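Local coordinates for glycoprotein (Chandipura virus, PDB 5MDM) that probably attaches the virus to host receptors and, as a class III fusion glycoprotein, drives fusion of the viral and endosomal membranes when the pH falls, at residues C59-T67 and I78-P87; P146-Y157 and I161-Q172. All blocks are in the same frame, centred on the assembly; numbering follows the deposited sequence.

In the fold
Both contacts belong to the elongated fusion domain, on the same side of the chain's centre, with their own centres about 21 Å apart. Contact 1 closes before contact 2 opens along the chain. It pairs strands 56-69 and 77-85 as a hairpin far out on the domain, about 48 Å from the centre of the chain; contact 2 folds the loops and short strands of 146-172 nearer the body, at about 28 Å. They meet in one antiparallel sheet, where strand 165-169 of contact 2 runs beside strand 56-69. Contact 1 holds His60 and contact 2 His162, both probably pH sensors of the pre-fusion state, so the junction probably takes part in sensing acid.

Contact 1: residues C59-T67 and I78-P87; sequences CHAAKWVTT and ITHSIHNIKP
Val65 and Ser81 face each other as a hydrogen-bonded pair in the antiparallel beta hairpin that 59-67 and 78-87 form in the fusion domain. Three pairs spend both NH and C=O on the partner: Val65 N reaches Ser81 O at 2.9 Å and Ser81 N returns to Val65 O; Lys63 with His83 and Thr67 with Thr79 repeat the exchange. The bond from His83 N to Lys63 O is nearly straight, 171° at the hydrogen, and lies in the carbonyl plane; its return from Lys63 N to His83 O is bent to 142°. Ala61 O accepts Ile85 N, but Ala61 N turns to Ser164 O.

Beta-branched residues suit this extended backbone, and the clearest side-chain fit is Ile82 against Trp64. With CG1 anti to the carbonyl carbon (chi1 -62°), Ile82 runs alongside the indole and lays CD1 over its face, 3.6 Å from the centroid of the five-membered ring, a CH-pi contact. Its other branch, CG2, rests 3.7 Å from Ala62 CB, where a small residue leaves room for it. Thr66 and His80 point the same way, with Thr66 OG1 3.3 Å from His80 CD2; that hydroxyl is satisfied by Pro110 O. The ring of His60, probably a pH sensor of the pre-fusion state, meets Asn84 at its edge, CE1 lying 3.1 Å from OD1, with ring and amide planes almost perpendicular. Its ND1 weakly bonds Ser164 OG.

Toward the start of 59-67, compact Ala61 packs its CB 3.6 Å from Pro87 CB, and a disulfide ties Cys59 to Cys92 in helix 89-101. On the far edge the backbones of His60, Ala62 and Trp64 bond to Met128, Val126 and Phe124 of strand 120-131; on the hairpin's own edge, past the end of 77-85, strand 165-169 takes over, Cys59 bonding Val166.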
loop_
_atom_site.group_PDB
_atom_site.type_symbol
_atom_site.label_atom_id
_atom_site.label_comp_id
_atom_site.label_asym_id
_atom_site.label_seq_id
_atom_site.Cartn_x
_atom_site.Cartn_y
_atom_site.Cartn_z
ATOM N N CYS A 59 26.896 6.950 -23.946
ATOM C CA CYS A 59 28.182 6.675 -24.562
ATOM C C CYS A 59 28.809 7.993 -25.014
ATOM O O CYS A 59 28.391 8.581 -26.015
ATOM C CB CYS A 59 27.993 5.725 -25.750
ATOM S SG CYS A 59 29.516 5.107 -26.511
ATOM N N HIS A 60 29.794 8.463 -24.253
ATOM C CA HIS A 60 30.504 9.695 -24.580
ATOM C C HIS A 60 31.791 9.391 -25.336
ATOM O O HIS A 60 32.512 8.465 -24.991
ATOM C CB HIS A 60 30.838 10.476 -23.308
ATOM C CG HIS A 60 31.848 11.562 -23.518
ATOM N ND1 HIS A 60 31.501 12.835 -23.919
ATOM C CD2 HIS A 60 33.196 11.561 -23.394
ATOM C CE1 HIS A 60 32.592 13.572 -24.026
ATOM N NE2 HIS A 60 33.635 12.823 -23.715
ATOM N N ALA A 61 32.082 10.179 -26.365
ATOM C CA ALA A 61 33.308 9.993 -27.128
ATOM C C ALA A 61 34.081 11.295 -27.240
ATOM O O ALA A 61 33.516 12.336 -27.581
ATOM C CB ALA A 61 32.999 9.443 -28.508
ATOM N N ALA A 62 35.375 11.236 -26.949
ATOM C CA ALA A 62 36.232 12.410 -27.070
ATOM C C ALA A 62 37.676 12.009 -27.315
ATOM O O ALA A 62 38.225 11.178 -26.597
ATOM C CB ALA A 62 36.130 13.278 -25.824
ATOM N N LYS A 63 38.286 12.600 -28.336
ATOM C CA LYS A 63 39.703 12.387 -28.601
ATOM C C LYS A 63 40.558 13.220 -27.650
ATOM O O LYS A 63 40.398 14.432 -27.561
ATOM C CB LYS A 63 40.039 12.706 -30.063
ATOM C CG LYS A 63 39.548 11.641 -31.039
ATOM C CD LYS A 63 39.877 11.971 -32.487
ATOM C CE LYS A 63 39.073 13.157 -32.990
ATOM N NZ LYS A 63 39.291 13.392 -34.445
ATOM N N TRP A 64 41.448 12.562 -26.919
ATOM C CA TRP A 64 42.410 13.263 -26.083
ATOM C C TRP A 64 43.694 13.441 -26.885
ATOM O O TRP A 64 44.351 12.465 -27.247
ATOM C CB TRP A 64 42.679 12.497 -24.786
ATOM C CG TRP A 64 41.495 12.416 -23.857
ATOM C CD1 TRP A 64 40.179 12.319 -24.206
ATOM C CD2 TRP A 64 41.526 12.439 -22.424
ATOM N NE1 TRP A 64 39.393 12.271 -23.082
ATOM C CE2 TRP A 64 40.196 12.344 -21.975
ATOM C CE3 TRP A 64 42.552 12.528 -21.479
ATOM C CZ2 TRP A 64 39.864 12.335 -20.623
ATOM C CZ3 TRP A 64 42.220 12.520 -20.137
ATOM C CH2 TRP A 64 40.888 12.423 -19.723
ATOM N N VAL A 65 44.035 14.694 -27.167
ATOM C CA VAL A 65 45.126 15.011 -28.078
ATOM C C VAL A 65 46.332 15.635 -27.381
ATOM O O VAL A 65 46.231 16.701 -26.768
ATOM C CB VAL A 65 44.650 15.961 -29.195
ATOM C CG1 VAL A 65 45.814 16.357 -30.087
ATOM C CG2 VAL A 65 43.545 15.308 -30.009
ATOM N N THR A 66 47.468 14.952 -27.482
ATOM C CA THR A 66 48.749 15.490 -27.045
ATOM C C THR A 66 49.482 16.050 -28.254
ATOM O O THR A 66 49.834 15.309 -29.175
ATOM C CB THR A 66 49.627 14.410 -26.392
ATOM O OG1 THR A 66 48.990 13.928 -25.203
ATOM C CG2 THR A 66 50.987 14.978 -26.031
ATOM N N THR A 67 49.704 17.360 -28.252
ATOM C CA THR A 67 50.315 18.032 -29.392
ATOM C C THR A 67 51.731 18.502 -29.085
ATOM O O THR A 67 51.966 19.183 -28.085
ATOM C CB THR A 67 49.473 19.240 -29.855
ATOM O OG1 THR A 67 48.121 18.824 -30.096
ATOM C CG2 THR A 67 50.052 19.836 -31.128
ATOM N N ILE A 78 54.601 21.423 -25.489
ATOM C CA ILE A 78 53.574 20.389 -25.526
ATOM C C ILE A 78 52.254 20.924 -24.989
ATOM O O ILE A 78 52.203 21.478 -23.890
ATOM C CB ILE A 78 53.974 19.161 -24.686
ATOM C CG1 ILE A 78 55.388 18.696 -25.045
ATOM C CG2 ILE A 78 52.968 18.033 -24.870
ATOM C CD1 ILE A 78 55.519 18.176 -26.451
ATOM N N THR A 79 51.189 20.761 -25.764
ATOM C CA THR A 79 49.861 21.147 -25.306
ATOM C C THR A 79 48.957 19.927 -25.206
ATOM O O THR A 79 49.194 18.911 -25.859
ATOM C CB THR A 79 49.207 22.193 -26.229
ATOM O OG1 THR A 79 49.173 21.699 -27.573
ATOM C CG2 THR A 79 49.988 23.496 -26.194
ATOM N N HIS A 80 47.925 20.033 -24.379
ATOM C CA HIS A 80 46.971 18.948 -24.204
ATOM C C HIS A 80 45.547 19.450 -24.413
ATOM O O HIS A 80 45.106 20.377 -23.737
ATOM C CB HIS A 80 47.117 18.335 -22.811
ATOM C CG HIS A 80 48.337 17.482 -22.649
ATOM N ND1 HIS A 80 48.982 17.329 -21.441
ATOM C CD2 HIS A 80 49.023 16.728 -23.541
ATOM C CE1 HIS A 80 50.016 16.521 -21.596
ATOM N NE2 HIS A 80 50.062 16.141 -22.860
ATOM N N SER A 81 44.835 18.838 -25.354
ATOM C CA SER A 81 43.458 19.230 -25.635
ATOM C C SER A 81 42.523 18.026 -25.620
ATOM O O SER A 81 42.974 16.883 -25.631
ATOM C CB SER A 81 43.367 19.940 -26.987
ATOM O OG SER A 81 43.696 19.059 -28.047
ATOM N N ILE A 82 41.220 18.289 -25.580
ATOM C CA ILE A 82 40.216 17.233 -25.690
ATOM C C ILE A 82 39.114 17.656 -26.655
ATOM O O ILE A 82 38.508 18.712 -26.489
ATOM C CB ILE A 82 39.585 16.882 -24.330
ATOM C CG1 ILE A 82 40.644 16.345 -23.363
ATOM C CG2 ILE A 82 38.478 15.859 -24.514
ATOM C CD1 ILE A 82 40.076 15.782 -22.074
ATOM N N HIS A 83 38.863 16.831 -27.665
ATOM C CA HIS A 83 37.873 17.141 -28.687
ATOM C C HIS A 83 36.695 16.176 -28.629
ATOM O O HIS A 83 36.822 15.008 -28.991
ATOM C CB HIS A 83 38.508 17.088 -30.080
ATOM C CG HIS A 83 39.704 17.973 -30.234
ATOM N ND1 HIS A 83 39.915 19.084 -29.445
ATOM C CD2 HIS A 83 40.757 17.910 -31.083
ATOM C CE1 HIS A 83 41.046 19.667 -29.803
ATOM N NE2 HIS A 83 41.576 18.974 -30.794
ATOM N N ASN A 84 35.549 16.670 -28.173
ATOM C CA ASN A 84 34.335 15.868 -28.156
ATOM C C ASN A 84 33.904 15.496 -29.568
ATOM O O ASN A 84 33.790 16.361 -30.433
ATOM C CB ASN A 84 33.203 16.618 -27.451
ATOM C CG ASN A 84 33.424 16.738 -25.957
ATOM O OD1 ASN A 84 34.132 15.931 -25.354
ATOM N ND2 ASN A 84 32.813 17.748 -25.350
ATOM N N ILE A 85 33.682 14.206 -29.801
ATOM C CA ILE A 85 33.176 13.741 -31.091
ATOM C C ILE A 85 32.019 12.771 -30.892
ATOM O O ILE A 85 31.856 12.201 -29.814
ATOM C CB ILE A 85 34.269 13.050 -31.936
ATOM C CG1 ILE A 85 34.753 11.772 -31.249
ATOM C CG2 ILE A 85 35.425 14.000 -32.203
ATOM C CD1 ILE A 85 35.709 10.961 -32.089
ATOM N N LYS A 86 31.212 12.587 -31.931
ATOM C CA LYS A 86 30.106 11.641 -31.856
ATOM C C LYS A 86 30.611 10.228 -32.106
ATOM O O LYS A 86 31.250 9.964 -33.124
ATOM C CB LYS A 86 29.005 11.994 -32.855
ATOM C CG LYS A 86 27.799 11.072 -32.772
ATOM C CD LYS A 86 26.683 11.522 -33.694
ATOM C CE LYS A 86 25.512 10.569 -33.619
ATOM N NZ LYS A 86 24.393 11.007 -34.496
ATOM N N PRO A 87 30.329 9.314 -31.170
ATOM C CA PRO A 87 30.798 7.930 -31.275
ATOM C C PRO A 87 30.054 7.165 -32.355
ATOM O O PRO A 87 28.894 7.466 -32.638
ATOM C CB PRO A 87 30.459 7.346 -29.904
ATOM C CG PRO A 87 29.301 8.154 -29.433
ATOM C CD PRO A 87 29.534 9.541 -29.950
#

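Contact 2: residues P146-Y157 and I161-Q172; sequences PLFVGGECDQSY and IHNSSVWIPADQ
Leu147 O receives the N-H of Ile161, at 2.8 Å, in the single backbone hydrogen bond between 146-157 and 161-172. The donor sits nearly along the C=O axis, but the bond is bent to 131° at the hydrogen. Just beyond it the chain reverses in a type II turn from Phe148 to Gly151, closed by Gly151 N on Phe148 O; Gly150 and Gly151 both have positive phi, which glycine accepts readily. The segments approach again where Tyr157 passes Ile168, their CA atoms 5.1 Å apart.

Between these two places, Phe148 turns its edge to the face of Trp167 in an offset edge-to-face pair with planes 75° apart. CZ lies 3.5 Å from Trp167 CE3, and CE2 is equally near Trp167 CB. The opposite face of the indole meets Pro169 N. Phe148 and Trp167 are both buried, and flat rings fit edge against face with little polar surface, the indole N-H being satisfied by His132 O. Farther along, Ile168 CD1 reaches Tyr157 CD1 at 3.5 Å, and Pro169 CD lies 3.2 Å from Ser156 O. The Tyr157 hydroxyl bonds to Asp93 of helix 89-101.

A small aromatic cluster results, in which Trp143 meets Trp167 edge-to-face, beside the Cys153-Cys158 disulfide. It belongs to the fusion domain of this class III glycoprotein and touches Val134, a site of interaction with host Vim.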
loop_
_atom_site.group_PDB
_atom_site.type_symbol
_atom_site.label_atom_id
_atom_site.label_comp_id
_atom_site.label_asym_id
_atom_site.label_seq_id
_atom_site.Cartn_x
_atom_site.Cartn_y
_atom_site.Cartn_z
ATOM N N PRO A 146 14.431 13.836 -22.214
ATOM C CA PRO A 146 14.786 15.179 -22.686
ATOM C C PRO A 146 16.138 15.249 -23.404
ATOM O O PRO A 146 16.338 16.143 -24.227
ATOM C CB PRO A 146 14.814 16.011 -21.396
ATOM C CG PRO A 146 14.866 15.015 -20.276
ATOM C CD PRO A 146 14.116 13.830 -20.776
ATOM N N LEU A 147 17.045 14.323 -23.107
ATOM C CA LEU A 147 18.364 14.316 -23.736
ATOM C C LEU A 147 18.315 13.921 -25.211
ATOM O O LEU A 147 19.230 14.229 -25.972
ATOM C CB LEU A 147 19.323 13.382 -22.992
ATOM C CG LEU A 147 20.003 13.873 -21.712
ATOM C CD1 LEU A 147 19.023 13.970 -20.549
ATOM C CD2 LEU A 147 21.169 12.961 -21.364
ATOM N N PHE A 148 17.252 13.232 -25.609
ATOM C CA PHE A 148 17.119 12.763 -26.984
ATOM C C PHE A 148 16.829 13.900 -27.952
ATOM O O PHE A 148 16.281 14.934 -27.568
ATOM C CB PHE A 148 16.007 11.715 -27.090
ATOM C CG PHE A 148 16.347 10.404 -26.448
ATOM C CD1 PHE A 148 15.383 9.680 -25.772
ATOM C CD2 PHE A 148 17.631 9.893 -26.527
ATOM C CE1 PHE A 148 15.695 8.474 -25.181
ATOM C CE2 PHE A 148 17.947 8.689 -25.938
ATOM C CZ PHE A 148 16.979 7.978 -25.266
ATOM N N VAL A 149 17.201 13.699 -29.211
ATOM C CA VAL A 149 16.835 14.631 -30.264
ATOM C C VAL A 149 15.346 14.481 -30.560
ATOM O O VAL A 149 14.902 13.451 -31.076
ATOM C CB VAL A 149 17.658 14.392 -31.547
ATOM C CG1 VAL A 149 17.137 15.255 -32.689
ATOM C CG2 VAL A 149 19.135 14.666 -31.289
ATOM N N GLY A 150 14.576 15.506 -30.213
ATOM C CA GLY A 150 13.136 15.463 -30.379
ATOM C C GLY A 150 12.452 14.976 -29.119
ATOM O O GLY A 150 11.230 14.824 -29.084
ATOM N N GLY A 151 13.249 14.730 -28.082
ATOM C CA GLY A 151 12.738 14.270 -26.801
ATOM C C GLY A 151 12.366 12.799 -26.799
ATOM O O GLY A 151 11.775 12.296 -25.843
ATOM N N GLU A 152 12.723 12.106 -27.876
ATOM C CA GLU A 152 12.344 10.713 -28.057
ATOM C C GLU A 152 13.247 10.027 -29.076
ATOM O O GLU A 152 13.976 10.686 -29.819
ATOM C CB GLU A 152 10.888 10.626 -28.512
ATOM C CG GLU A 152 10.574 11.512 -29.706
ATOM C CD GLU A 152 9.114 11.465 -30.109
ATOM O OE1 GLU A 152 8.364 10.648 -29.543
ATOM O OE2 GLU A 152 8.716 12.250 -30.995
ATOM N N CYS A 153 13.186 8.698 -29.103
ATOM C CA CYS A 153 13.955 7.891 -30.048
ATOM C C CYS A 153 13.442 6.454 -30.049
ATOM O O CYS A 153 12.885 5.990 -29.051
ATOM C CB CYS A 153 15.442 7.910 -29.691
ATOM S SG CYS A 153 16.444 6.760 -30.656
ATOM N N ASP A 154 13.633 5.748 -31.160
ATOM C CA ASP A 154 13.176 4.363 -31.265
ATOM C C ASP A 154 14.230 3.409 -31.826
ATOM O O ASP A 154 13.889 2.383 -32.413
ATOM C CB ASP A 154 11.889 4.278 -32.093
ATOM C CG ASP A 154 12.078 4.747 -33.521
ATOM O OD1 ASP A 154 11.227 4.406 -34.372
ATOM O OD2 ASP A 154 13.073 5.453 -33.794
ATOM N N GLN A 155 15.505 3.742 -31.631
ATOM C CA GLN A 155 16.607 2.909 -32.110
ATOM C C GLN A 155 17.371 2.236 -30.969
ATOM O O GLN A 155 17.024 2.388 -29.799
ATOM C CB GLN A 155 17.576 3.735 -32.961
ATOM C CG GLN A 155 16.993 4.245 -34.269
ATOM C CD GLN A 155 16.830 3.151 -35.304
ATOM O OE1 GLN A 155 17.253 2.012 -35.096
ATOM N NE2 GLN A 155 16.217 3.493 -36.432
ATOM N N SER A 156 18.412 1.486 -31.320
ATOM C CA SER A 156 19.273 0.865 -30.323
ATOM C C SER A 156 20.528 1.704 -30.123
ATOM O O SER A 156 21.388 1.378 -29.304
ATOM C CB SER A 156 19.648 -0.558 -30.738
ATOM O OG SER A 156 18.537 -1.429 -30.628
ATOM N N TYR A 157 20.626 2.783 -30.893
ATOM C CA TYR A 157 21.725 3.729 -30.770
ATOM C C TYR A 157 21.160 5.130 -30.968
ATOM O O TYR A 157 21.249 5.693 -32.055
ATOM C CB TYR A 157 22.805 3.445 -31.817
ATOM C CG TYR A 157 23.355 2.031 -31.795
ATOM C CD1 TYR A 157 24.524 1.728 -31.110
ATOM C CD2 TYR A 157 22.707 0.999 -32.468
ATOM C CE1 TYR A 157 25.031 0.441 -31.092
ATOM C CE2 TYR A 157 23.209 -0.290 -32.458
ATOM C CZ TYR A 157 24.370 -0.563 -31.768
ATOM O OH TYR A 157 24.868 -1.845 -31.755
ATOM N N ILE A 161 21.301 15.344 -27.555
ATOM C CA ILE A 161 21.480 16.738 -27.945
ATOM C C ILE A 161 22.954 17.143 -27.917
ATOM O O ILE A 161 23.421 17.870 -28.793
ATOM C CB ILE A 161 20.637 17.695 -27.076
ATOM C CG1 ILE A 161 20.880 17.435 -25.587
ATOM C CG2 ILE A 161 19.159 17.538 -27.403
ATOM C CD1 ILE A 161 20.076 18.332 -24.667
ATOM N N HIS A 162 23.682 16.660 -26.915
ATOM C CA HIS A 162 25.113 16.914 -26.824
ATOM C C HIS A 162 25.838 16.151 -27.925
ATOM O O HIS A 162 25.624 14.952 -28.101
ATOM C CB HIS A 162 25.652 16.500 -25.453
ATOM C CG HIS A 162 25.000 17.211 -24.308
ATOM N ND1 HIS A 162 23.679 17.017 -23.965
ATOM C CD2 HIS A 162 25.489 18.114 -23.424
ATOM C CE1 HIS A 162 23.381 17.769 -22.921
ATOM N NE2 HIS A 162 24.462 18.444 -22.573
ATOM N N ASN A 163 26.687 16.856 -28.664
ATOM C CA ASN A 163 27.422 16.270 -29.781
ATOM C C ASN A 163 28.282 15.083 -29.356
ATOM O O ASN A 163 28.478 14.138 -30.119
ATOM C CB ASN A 163 28.301 17.331 -30.447
ATOM C CG ASN A 163 27.523 18.570 -30.847
ATOM O OD1 ASN A 163 26.392 18.777 -30.404
ATOM N ND2 ASN A 163 28.128 19.407 -31.685
ATOM N N SER A 164 28.777 15.137 -28.125
ATOM C CA SER A 164 29.723 14.143 -27.627
ATOM C C SER A 164 29.096 12.787 -27.301
ATOM O O SER A 164 29.718 11.747 -27.517
ATOM C CB SER A 164 30.457 14.688 -26.397
ATOM O OG SER A 164 29.550 15.059 -25.373
ATOM N N SER A 165 27.871 12.795 -26.783
ATOM C CA SER A 165 27.268 11.572 -26.258
ATOM C C SER A 165 26.073 11.049 -27.052
ATOM O O SER A 165 25.331 11.818 -27.665
ATOM C CB SER A 165 26.854 11.767 -24.795
ATOM O OG SER A 165 27.983 11.925 -23.957
ATOM N N VAL A 166 25.902 9.729 -27.035
ATOM C CA VAL A 166 24.677 9.099 -27.523
ATOM C C VAL A 166 24.104 8.206 -26.422
ATOM O O VAL A 166 24.654 8.141 -25.324
ATOM C CB VAL A 166 24.906 8.261 -28.802
ATOM C CG1 VAL A 166 25.489 9.124 -29.911
ATOM C CG2 VAL A 166 25.793 7.065 -28.510
ATOM N N TRP A 167 23.002 7.521 -26.710
ATOM C CA TRP A 167 22.373 6.656 -25.714
ATOM C C TRP A 167 22.138 5.238 -26.224
ATOM O O TRP A 167 21.567 5.034 -27.297
ATOM C CB TRP A 167 21.056 7.256 -25.227
ATOM C CG TRP A 167 20.428 6.473 -24.116
ATOM C CD1 TRP A 167 20.717 6.564 -22.786
ATOM C CD2 TRP A 167 19.400 5.480 -24.235
ATOM N NE1 TRP A 167 19.935 5.690 -22.069
ATOM C CE2 TRP A 167 19.118 5.012 -22.935
ATOM C CE3 TRP A 167 18.691 4.942 -25.314
ATOM C CZ2 TRP A 167 18.160 4.034 -22.686
ATOM C CZ3 TRP A 167 17.741 3.971 -25.063
ATOM C CH2 TRP A 167 17.484 3.528 -23.760
ATOM N N ILE A 168 22.582 4.261 -25.443
ATOM C CA ILE A 168 22.386 2.860 -25.781
ATOM C C ILE A 168 21.535 2.197 -24.707
ATOM O O ILE A 168 21.842 2.303 -23.524
ATOM C CB ILE A 168 23.725 2.112 -25.862
ATOM C CG1 ILE A 168 24.770 2.961 -26.579
ATOM C CG2 ILE A 168 23.547 0.776 -26.563
ATOM C CD1 ILE A 168 24.406 3.281 -28.009
ATOM N N PRO A 169 20.454 1.515 -25.111
ATOM C CA PRO A 169 19.672 0.754 -24.134
ATOM C C PRO A 169 20.485 -0.424 -23.616
ATOM O O PRO A 169 21.178 -1.075 -24.399
ATOM C CB PRO A 169 18.485 0.253 -24.956
ATOM C CG PRO A 169 18.985 0.225 -26.360
ATOM C CD PRO A 169 19.908 1.394 -26.474
ATOM N N ALA A 170 20.402 -0.693 -22.316
ATOM C CA ALA A 170 21.178 -1.767 -21.701
ATOM C C ALA A 170 20.784 -3.136 -22.245
ATOM O O ALA A 170 21.512 -4.115 -22.078
ATOM C CB ALA A 170 21.027 -1.731 -20.194
ATOM N N ASP A 171 19.623 -3.196 -22.889
ATOM C CA ASP A 171 19.186 -4.396 -23.582
ATOM C C ASP A 171 18.947 -4.061 -25.049
ATOM O O ASP A 171 17.979 -3.377 -25.382
ATOM C CB ASP A 171 17.910 -4.940 -22.946
ATOM C CG ASP A 171 17.338 -6.123 -23.702
ATOM O OD1 ASP A 171 18.112 -6.847 -24.367
ATOM O OD2 ASP A 171 16.109 -6.332 -23.629
ATOM N N GLN A 172 19.830 -4.541 -25.921
ATOM C CA GLN A 172 19.732 -4.236 -27.346
ATOM C C GLN A 172 19.014 -5.327 -28.135
ATOM O O GLN A 172 19.202 -5.449 -29.346
ATOM C CB GLN A 172 21.117 -3.979 -27.943
ATOM C CG GLN A 172 21.852 -2.807 -27.315
ATOM C CD GLN A 172 23.098 -2.420 -28.085
ATOM O OE1 GLN A 172 24.169 -2.244 -27.506
ATOM N NE2 GLN A 172 22.963 -2.279 -29.400
#